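Local coordinates for antibiotic resistance protein (Deinococcus radiodurans, PDB 2VLI) that probably acts as a P-loop phosphotransferase that confers resistance to the antibiotic tunicamycin, at residues Phe33-Glu38 against Asp67-Ala72. Numbering follows the deposited sequence.
Sequences FVFEPE and DALQYA
One face of the Phe-35 ring carries a methyl group of Leu-69: CD1 sits 3.6 Å from the ring centroid and only 4° off the normal, a nearly centred CH-pi contact. The outer end of the ring runs up against the helix itself, with Phe-35 CE1 3.5 Å from Leu-69 CA and Phe-35 CZ 3.7 Å from Leu-69 CB. Ala-72 CB approaches obliquely, 3.7 Å from Phe-35 CD1; one helical turn earlier Ala-68 CB is a looser neighbour, 4.1 Å from Phe-35 CZ. With only methyl groups on these two residues, the ring can probably come this near the helix backbone. In the P-loop NTPase fold, strand 33-34 is an edge strand of the parallel sheet within this chain, and Phe-35, just beyond it, still hydrogen-bonds through its backbone to Ile-81 of the adjoining strand. The ring thus spans from the sheet margin to helix 61-75, with CG anti to the backbone N (chi1 -179°) extending it toward the helix. Leu-69, itself buried, also touches Leu-80 of that adjoining strand, and Met-65, one turn earlier in the helix, packs against both Phe-35 and Pro-37.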
loop_
_atom_site.group_PDB
_atom_site.type_symbol
_atom_site.label_atom_id
_atom_site.label_comp_id
_atom_site.label_asym_id
_atom_site.label_seq_id
_atom_site.Cartn_x
_atom_site.Cartn_y
_atom_site.Cartn_z
ATOM N N PHE A 33 19.965 -21.736 -5.341
ATOM C CA PHE A 33 18.708 -22.484 -5.346
ATOM C C PHE A 33 17.581 -21.468 -5.348
ATOM O O PHE A 33 17.650 -20.504 -4.592
ATOM C CB PHE A 33 18.619 -23.402 -4.112
ATOM C CG PHE A 33 17.327 -24.177 -4.005
ATOM C CD1 PHE A 33 16.290 -23.717 -3.200
ATOM C CD2 PHE A 33 17.164 -25.385 -4.667
ATOM C CE1 PHE A 33 15.100 -24.430 -3.084
ATOM C CE2 PHE A 33 15.981 -26.087 -4.575
ATOM C CZ PHE A 33 14.939 -25.613 -3.764
ATOM N N VAL A 34 16.592 -21.684 -6.206
ATOM C CA VAL A 34 15.437 -20.838 -6.285
ATOM C C VAL A 34 14.317 -21.382 -5.371
ATOM O O VAL A 34 13.707 -22.417 -5.625
ATOM C CB VAL A 34 14.935 -20.667 -7.731
ATOM C CG1 VAL A 34 13.801 -19.681 -7.758
ATOM C CG2 VAL A 34 16.043 -20.138 -8.681
ATOM N N PHE A 35 14.092 -20.666 -4.277
ATOM C CA PHE A 35 13.043 -20.948 -3.316
ATOM C C PHE A 35 11.774 -20.225 -3.720
ATOM O O PHE A 35 11.743 -19.001 -3.749
ATOM C CB PHE A 35 13.535 -20.494 -1.962
ATOM C CG PHE A 35 12.588 -20.729 -0.828
ATOM C CD1 PHE A 35 12.839 -21.765 0.102
ATOM C CD2 PHE A 35 11.499 -19.912 -0.627
ATOM C CE1 PHE A 35 12.018 -21.940 1.209
ATOM C CE2 PHE A 35 10.695 -20.092 0.465
ATOM C CZ PHE A 35 10.958 -21.145 1.371
ATOM N N GLU A 36 10.720 -20.971 -4.044
ATOM C CA GLU A 36 9.489 -20.412 -4.605
ATOM C C GLU A 36 8.379 -20.451 -3.590
ATOM O O GLU A 36 7.788 -21.509 -3.392
ATOM C CB GLU A 36 9.034 -21.184 -5.840
ATOM C CG GLU A 36 10.134 -21.368 -6.823
ATOM C CD GLU A 36 9.664 -21.845 -8.174
ATOM O OE1 GLU A 36 8.984 -22.914 -8.258
ATOM O OE2 GLU A 36 10.026 -21.153 -9.162
ATOM N N PRO A 37 8.079 -19.301 -2.934
ATOM C CA PRO A 37 7.113 -19.221 -1.849
ATOM C C PRO A 37 5.730 -19.681 -2.226
ATOM O O PRO A 37 4.967 -20.117 -1.388
ATOM C CB PRO A 37 7.061 -17.726 -1.528
ATOM C CG PRO A 37 8.348 -17.223 -1.993
ATOM C CD PRO A 37 8.706 -18.001 -3.191
ATOM N N GLU A 38 5.387 -19.564 -3.490
ATOM C CA GLU A 38 4.105 -20.048 -3.940
ATOM C C GLU A 38 3.875 -21.559 -3.697
ATOM O O GLU A 38 2.735 -21.972 -3.569
ATOM C CB GLU A 38 3.900 -19.704 -5.430
ATOM C CG GLU A 38 5.044 -20.176 -6.333
ATOM C CD GLU A 38 6.196 -19.106 -6.563
ATOM O OE1 GLU A 38 6.869 -18.657 -5.623
ATOM O OE2 GLU A 38 6.469 -18.765 -7.740
ATOM N N ASP A 67 9.347 -20.237 8.021
ATOM C CA ASP A 67 9.942 -21.432 8.646
ATOM C C ASP A 67 10.659 -22.318 7.626
ATOM O O ASP A 67 11.774 -22.759 7.862
ATOM C CB ASP A 67 8.861 -22.232 9.320
ATOM C CG ASP A 67 8.280 -21.533 10.511
ATOM O OD1 ASP A 67 8.871 -20.531 11.012
ATOM O OD2 ASP A 67 7.207 -21.989 10.934
ATOM N N ALA A 68 9.984 -22.654 6.529
ATOM C CA ALA A 68 10.634 -23.396 5.459
ATOM C C ALA A 68 11.913 -22.724 4.925
ATOM O O ALA A 68 12.897 -23.388 4.627
ATOM C CB ALA A 68 9.664 -23.617 4.320
ATOM N N LEU A 69 11.845 -21.411 4.719
ATOM C CA LEU A 69 12.965 -20.606 4.257
ATOM C C LEU A 69 14.151 -20.675 5.211
ATOM O O LEU A 69 15.290 -20.834 4.781
ATOM C CB LEU A 69 12.547 -19.137 4.072
ATOM C CG LEU A 69 13.565 -18.204 3.422
ATOM C CD1 LEU A 69 14.029 -18.784 2.076
ATOM C CD2 LEU A 69 12.969 -16.796 3.261
ATOM N N GLN A 70 13.879 -20.561 6.494
ATOM C CA GLN A 70 14.919 -20.697 7.505
ATOM C C GLN A 70 15.628 -22.055 7.398
ATOM O O GLN A 70 16.840 -22.114 7.365
ATOM C CB GLN A 70 14.295 -20.533 8.864
ATOM C CG GLN A 70 15.242 -20.494 10.044
ATOM C CD GLN A 70 14.461 -20.258 11.325
ATOM O OE1 GLN A 70 13.295 -20.648 11.433
ATOM N NE2 GLN A 70 15.076 -19.603 12.281
ATOM N N TYR A 71 14.864 -23.140 7.279
ATOM C CA TYR A 71 15.473 -24.441 7.102
ATOM C C TYR A 71 16.236 -24.474 5.789
ATOM O O TYR A 71 17.371 -24.925 5.754
ATOM C CB TYR A 71 14.425 -25.587 7.207
ATOM C CG TYR A 71 15.074 -26.951 7.102
ATOM C CD1 TYR A 71 15.675 -27.554 8.216
ATOM C CD2 TYR A 71 15.156 -27.596 5.894
ATOM C CE1 TYR A 71 16.300 -28.786 8.108
ATOM C CE2 TYR A 71 15.801 -28.827 5.763
ATOM C CZ TYR A 71 16.370 -29.421 6.855
ATOM O OH TYR A 71 17.018 -30.644 6.713
ATOM N N ALA A 72 15.632 -23.990 4.692
ATOM C CA ALA A 72 16.321 -23.950 3.396
ATOM C C ALA A 72 17.678 -23.228 3.484
ATOM O O ALA A 72 18.673 -23.661 2.881
ATOM C CB ALA A 72 15.430 -23.318 2.280
#